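PDB 1MK0: intron-associated endonuclease 1 from Enterobacteria phage T4, which cuts DNA as the GIY-YIG homing endonuclease I-TevI, probably to spread its intron; this is its catalytic domain. Local coordinates for residues 66-79 / 86-97. The protein carries 1 engineered substitution. Numbering follows the deposited sequence.
Engineered in segment 66-79: Ala-75 (natural residue Glu).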
loop_
_atom_site.group_PDB
_atom_site.type_symbol
_atom_site.label_atom_id
_atom_site.label_comp_id
_atom_site.label_asym_id
_atom_site.label_seq_id
_atom_site.Cartn_x
_atom_site.Cartn_y
_atom_site.Cartn_z
ATOM N N TYR A 66 12.224 -9.793 -0.679
ATOM C CA TYR A 66 10.859 -10.152 -1.032
ATOM C C TYR A 66 10.697 -11.671 -0.961
ATOM O O TYR A 66 10.683 -12.369 -1.979
ATOM C CB TYR A 66 10.527 -9.624 -2.431
ATOM C CG TYR A 66 9.059 -9.685 -2.792
ATOM C CD1 TYR A 66 8.578 -10.660 -3.663
ATOM C CD2 TYR A 66 8.154 -8.760 -2.275
ATOM C CE1 TYR A 66 7.234 -10.714 -4.014
ATOM C CE2 TYR A 66 6.802 -8.804 -2.618
ATOM C CZ TYR A 66 6.351 -9.786 -3.490
ATOM O OH TYR A 66 5.022 -9.844 -3.848
ATOM N N GLU A 67 10.606 -12.166 0.269
ATOM C CA GLU A 67 10.442 -13.586 0.551
ATOM C C GLU A 67 9.151 -13.727 1.352
ATOM O O GLU A 67 8.956 -13.043 2.356
ATOM C CB GLU A 67 11.633 -14.105 1.358
ATOM C CG GLU A 67 12.973 -14.030 0.632
ATOM C CD GLU A 67 13.031 -14.916 -0.604
ATOM O OE1 GLU A 67 12.439 -16.015 -0.577
ATOM O OE2 GLU A 67 13.681 -14.522 -1.595
ATOM N N LYS A 68 8.275 -14.623 0.908
ATOM C CA LYS A 68 6.978 -14.813 1.548
ATOM C C LYS A 68 6.923 -14.775 3.069
ATOM O O LYS A 68 6.202 -13.957 3.642
ATOM C CB LYS A 68 6.321 -16.105 1.060
ATOM C CG LYS A 68 4.894 -16.254 1.571
ATOM C CD LYS A 68 4.094 -17.272 0.780
ATOM C CE LYS A 68 2.641 -17.282 1.239
ATOM N NZ LYS A 68 1.781 -18.161 0.396
ATOM N N ASP A 69 7.662 -15.657 3.728
ATOM C CA ASP A 69 7.637 -15.683 5.183
ATOM C C ASP A 69 7.887 -14.312 5.802
ATOM O O ASP A 69 7.069 -13.824 6.588
ATOM C CB ASP A 69 8.647 -16.700 5.716
ATOM C CG ASP A 69 8.140 -18.124 5.615
ATOM O OD1 ASP A 69 7.045 -18.401 6.156
ATOM O OD2 ASP A 69 8.826 -18.966 5.000
ATOM N N LEU A 70 9.002 -13.686 5.435
ATOM C CA LEU A 70 9.361 -12.375 5.970
ATOM C C LEU A 70 8.347 -11.292 5.630
ATOM O O LEU A 70 7.919 -10.539 6.500
ATOM C CB LEU A 70 10.722 -11.923 5.434
ATOM C CG LEU A 70 11.981 -12.738 5.722
ATOM C CD1 LEU A 70 13.173 -12.012 5.110
ATOM C CD2 LEU A 70 12.175 -12.912 7.220
ATOM N N ILE A 71 7.976 -11.220 4.359
ATOM C CA ILE A 71 7.052 -10.197 3.883
ATOM C C ILE A 71 5.685 -10.198 4.550
ATOM O O ILE A 71 5.212 -9.151 4.995
ATOM C CB ILE A 71 6.875 -10.299 2.352
ATOM C CG1 ILE A 71 8.180 -9.890 1.659
ATOM C CG2 ILE A 71 5.724 -9.417 1.888
ATOM C CD1 ILE A 71 8.530 -8.408 1.797
ATOM N N ILE A 72 5.045 -11.358 4.624
ATOM C CA ILE A 72 3.727 -11.422 5.240
ATOM C C ILE A 72 3.761 -10.983 6.703
ATOM O O ILE A 72 2.930 -10.182 7.138
ATOM C CB ILE A 72 3.129 -12.844 5.123
ATOM C CG1 ILE A 72 2.847 -13.156 3.647
ATOM C CG2 ILE A 72 1.852 -12.947 5.938
ATOM C CD1 ILE A 72 2.284 -14.537 3.398
ATOM N N GLU A 73 4.732 -11.480 7.460
ATOM C CA GLU A 73 4.830 -11.112 8.867
ATOM C C GLU A 73 5.063 -9.618 9.060
ATOM O O GLU A 73 4.404 -8.982 9.883
ATOM C CB GLU A 73 5.953 -11.887 9.552
ATOM C CG GLU A 73 6.038 -11.597 11.044
ATOM C CD GLU A 73 7.098 -12.419 11.748
ATOM O OE1 GLU A 73 7.163 -13.642 11.506
ATOM O OE2 GLU A 73 7.856 -11.841 12.554
ATOM N N ARG A 74 5.998 -9.059 8.301
ATOM C CA ARG A 74 6.309 -7.640 8.416
ATOM C C ARG A 74 5.210 -6.748 7.855
ATOM O O ARG A 74 4.964 -5.660 8.376
ATOM C CB ARG A 74 7.646 -7.333 7.735
ATOM C CG ARG A 74 8.822 -8.039 8.395
ATOM C CD ARG A 74 8.846 -7.774 9.897
ATOM N NE ARG A 74 9.121 -6.375 10.209
ATOM C CZ ARG A 74 8.915 -5.826 11.402
ATOM N NH1 ARG A 74 8.422 -6.552 12.395
ATOM N NH2 ARG A 74 9.218 -4.552 11.611
ATOM N N ALA A 75 4.553 -7.196 6.789
ATOM C CA ALA A 75 3.465 -6.413 6.215
ATOM C C ALA A 75 2.339 -6.335 7.246
ATOM O O ALA A 75 1.770 -5.267 7.481
ATOM C CB ALA A 75 2.962 -7.062 4.935
ATOM N N ASN A 76 2.019 -7.468 7.870
ATOM C CA ASN A 76 0.960 -7.477 8.874
ATOM C C ASN A 76 1.342 -6.668 10.097
ATOM O O ASN A 76 0.484 -6.065 10.739
ATOM C CB ASN A 76 0.595 -8.903 9.278
ATOM C CG ASN A 76 -0.321 -9.566 8.274
ATOM O OD1 ASN A 76 -1.178 -8.911 7.679
ATOM N ND2 ASN A 76 -0.163 -10.869 8.093
ATOM N N PHE A 77 2.629 -6.648 10.425
ATOM C CA PHE A 77 3.080 -5.860 11.563
ATOM C C PHE A 77 2.728 -4.398 11.318
ATOM O O PHE A 77 2.142 -3.740 12.174
ATOM C CB PHE A 77 4.594 -5.964 11.747
ATOM C CG PHE A 77 5.139 -4.975 12.738
ATOM C CD1 PHE A 77 4.976 -5.178 14.103
ATOM C CD2 PHE A 77 5.752 -3.803 12.304
ATOM C CE1 PHE A 77 5.412 -4.229 15.022
ATOM C CE2 PHE A 77 6.190 -2.848 13.210
ATOM C CZ PHE A 77 6.018 -3.060 14.575
ATOM N N TRP A 78 3.097 -3.891 10.144
ATOM C CA TRP A 78 2.829 -2.498 9.811
ATOM C C TRP A 78 1.355 -2.168 9.636
ATOM O O TRP A 78 0.932 -1.062 9.966
ATOM C CB TRP A 78 3.628 -2.090 8.573
ATOM C CG TRP A 78 5.080 -1.910 8.903
ATOM C CD1 TRP A 78 6.129 -2.672 8.472
ATOM C CD2 TRP A 78 5.629 -0.937 9.796
ATOM N NE1 TRP A 78 7.300 -2.233 9.046
ATOM C CE2 TRP A 78 7.020 -1.169 9.865
ATOM C CE3 TRP A 78 5.078 0.109 10.548
ATOM C CZ2 TRP A 78 7.870 -0.393 10.659
ATOM C CZ3 TRP A 78 5.922 0.880 11.338
ATOM C CH2 TRP A 78 7.303 0.624 11.387
ATOM N N ILE A 79 0.573 -3.112 9.121
ATOM C CA ILE A 79 -0.859 -2.881 8.950
ATOM C C ILE A 79 -1.482 -2.646 10.323
ATOM O O ILE A 79 -2.312 -1.759 10.499
ATOM C CB ILE A 79 -1.552 -4.089 8.283
ATOM C CG1 ILE A 79 -1.187 -4.142 6.800
ATOM C CG2 ILE A 79 -3.067 -3.989 8.448
ATOM C CD1 ILE A 79 -1.688 -5.388 6.097
ATOM N N ILE A 86 -8.750 -0.376 9.950
ATOM C CA ILE A 86 -9.793 0.437 10.559
ATOM C C ILE A 86 -9.675 1.905 10.146
ATOM O O ILE A 86 -10.676 2.549 9.827
ATOM C CB ILE A 86 -9.722 0.341 12.099
ATOM C CG1 ILE A 86 -10.061 -1.082 12.537
ATOM C CG2 ILE A 86 -10.662 1.357 12.741
ATOM C CD1 ILE A 86 -9.859 -1.328 14.021
ATOM N N ASN A 87 -8.450 2.425 10.140
ATOM C CA ASN A 87 -8.207 3.823 9.799
ATOM C C ASN A 87 -7.336 4.005 8.560
ATOM O O ASN A 87 -6.633 5.006 8.427
ATOM C CB ASN A 87 -7.558 4.534 10.995
ATOM C CG ASN A 87 -7.351 6.018 10.753
ATOM O OD1 ASN A 87 -8.289 6.737 10.407
ATOM N ND2 ASN A 87 -6.120 6.485 10.940
ATOM N N GLY A 88 -7.390 3.044 7.648
ATOM C CA GLY A 88 -6.583 3.143 6.448
ATOM C C GLY A 88 -7.260 2.572 5.222
ATOM O O GLY A 88 -8.478 2.389 5.201
ATOM N N TYR A 89 -6.463 2.260 4.205
ATOM C CA TYR A 89 -7.005 1.741 2.960
ATOM C C TYR A 89 -6.884 0.237 2.745
ATOM O O TYR A 89 -7.341 -0.272 1.727
ATOM C CB TYR A 89 -6.370 2.483 1.781
ATOM C CG TYR A 89 -6.623 3.971 1.820
ATOM C CD1 TYR A 89 -5.592 4.866 2.094
ATOM C CD2 TYR A 89 -7.905 4.483 1.620
ATOM C CE1 TYR A 89 -5.829 6.233 2.166
ATOM C CE2 TYR A 89 -8.152 5.851 1.690
ATOM C CZ TYR A 89 -7.110 6.717 1.965
ATOM O OH TYR A 89 -7.346 8.071 2.044
ATOM N N ASN A 90 -6.271 -0.480 3.684
ATOM C CA ASN A 90 -6.152 -1.927 3.533
ATOM C C ASN A 90 -7.492 -2.576 3.846
ATOM O O ASN A 90 -8.152 -2.204 4.814
ATOM C CB ASN A 90 -5.079 -2.486 4.467
ATOM C CG ASN A 90 -3.685 -2.101 4.034
ATOM O OD1 ASN A 90 -3.156 -1.068 4.446
ATOM N ND2 ASN A 90 -3.085 -2.924 3.183
ATOM N N ILE A 91 -7.895 -3.545 3.027
ATOM C CA ILE A 91 -9.177 -4.215 3.232
ATOM C C ILE A 91 -9.064 -5.560 3.936
ATOM O O ILE A 91 -10.076 -6.197 4.222
ATOM C CB ILE A 91 -9.935 -4.448 1.895
ATOM C CG1 ILE A 91 -9.123 -5.368 0.984
ATOM C CG2 ILE A 91 -10.217 -3.115 1.214
ATOM C CD1 ILE A 91 -9.899 -5.865 -0.226
ATOM N N ALA A 92 -7.841 -5.995 4.211
ATOM C CA ALA A 92 -7.621 -7.266 4.886
ATOM C C ALA A 92 -6.152 -7.391 5.249
ATOM O O ALA A 92 -5.361 -6.502 4.950
ATOM C CB ALA A 92 -8.035 -8.418 3.980
ATOM N N ASP A 93 -5.790 -8.484 5.911
ATOM C CA ASP A 93 -4.394 -8.681 6.260
ATOM C C ASP A 93 -3.600 -8.911 4.984
ATOM O O ASP A 93 -4.171 -9.129 3.914
ATOM C CB ASP A 93 -4.219 -9.858 7.220
ATOM C CG ASP A 93 -4.647 -9.515 8.632
ATOM O OD1 ASP A 93 -4.500 -8.337 9.026
ATOM O OD2 ASP A 93 -5.113 -10.422 9.350
ATOM N N ALA A 94 -2.281 -8.866 5.108
ATOM C CA ALA A 94 -1.380 -9.006 3.970
ATOM C C ALA A 94 -1.416 -10.294 3.163
ATOM O O ALA A 94 -1.682 -11.378 3.685
ATOM C CB ALA A 94 0.050 -8.741 4.429
ATOM N N THR A 95 -1.137 -10.147 1.871
ATOM C CA THR A 95 -1.069 -11.266 0.942
ATOM C C THR A 95 0.313 -11.185 0.292
ATOM O O THR A 95 1.003 -10.170 0.423
ATOM C CB THR A 95 -2.160 -11.180 -0.144
ATOM O OG1 THR A 95 -2.072 -12.327 -1.000
ATOM C CG2 THR A 95 -1.992 -9.925 -0.976
ATOM N N PHE A 96 0.720 -12.241 -0.403
ATOM C CA PHE A 96 2.033 -12.264 -1.038
ATOM C C PHE A 96 1.968 -12.726 -2.488
ATOM O O PHE A 96 1.066 -13.473 -2.870
ATOM C CB PHE A 96 2.966 -13.194 -0.256
ATOM C CG PHE A 96 4.373 -13.225 -0.779
ATOM C CD1 PHE A 96 5.257 -12.190 -0.501
ATOM C CD2 PHE A 96 4.812 -14.290 -1.562
ATOM C CE1 PHE A 96 6.560 -12.213 -0.994
ATOM C CE2 PHE A 96 6.109 -14.323 -2.058
ATOM C CZ PHE A 96 6.987 -13.284 -1.774
ATOM N N GLY A 97 2.929 -12.277 -3.289
ATOM C CA GLY A 97 2.985 -12.674 -4.686
ATOM C C GLY A 97 2.083 -11.895 -5.622
ATOM O O GLY A 97 1.342 -11.007 -5.149
ATOM O OXT GLY A 97 2.118 -12.177 -6.839
HETATM O O HOH W 1 -1.930 -12.412 6.267
HETATM O O HOH W 2 -2.259 -7.028 10.742
#
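Phe-96 of the C-terminal tail lays its ring on the start of helix 68-81, between Tyr-66 and Lys-68. Phe-96 CB lies against CG1 of Ile-72 at 3.9 Å. With CG anti to the backbone N (chi1 -176°), the ring is laid across the first turn of the helix. CG and CD1 face CA of Lys-68, which stands almost on the ring normal, 3.5 Å from the Phe-96 centroid, in a CH-pi contact. CD2 lies along Lys-68 CB and CG, CE2 touches CB, and CD1 has CG2 of Ile-71 at the ring edge. At the tip, CE1 sits over the centre of the Tyr-66 ring, and Phe-96 CZ lies 3.3 Å from Lys-68 N and 3.4 Å from Tyr-66 CE1; the rings of Tyr-66 and Phe-96 form an offset stack with planes 29° apart. Tyr-66 OH also accepts a long, bent hydrogen bond from the backbone N of Gly-97.

Further along the helix, the tail is held largely through the backbone of Ala-94. Ala-94 N donates a nearly straight bond to OD1 of Asn-76 (2.8 Å), somewhat tilted from the carbonyl plane. One water joins Asn-76 ND2 to Ala-94 O, and a second links Asn-76 O to Asp-93 OD1, which also pairs with Lys-85. CB of Ala-94 packs tightly on CB of the engineered Ala-75 and meets Ile-79 CD1.

The tail thus runs antiparallel to helix 68-81, which itself touches the three-stranded antiparallel sheet of this GIY-YIG domain: Ile-71 and Ala-75 meet Ile-5 of strand 4-10, and Ile-79 rests on Val-18 of strand 16-21.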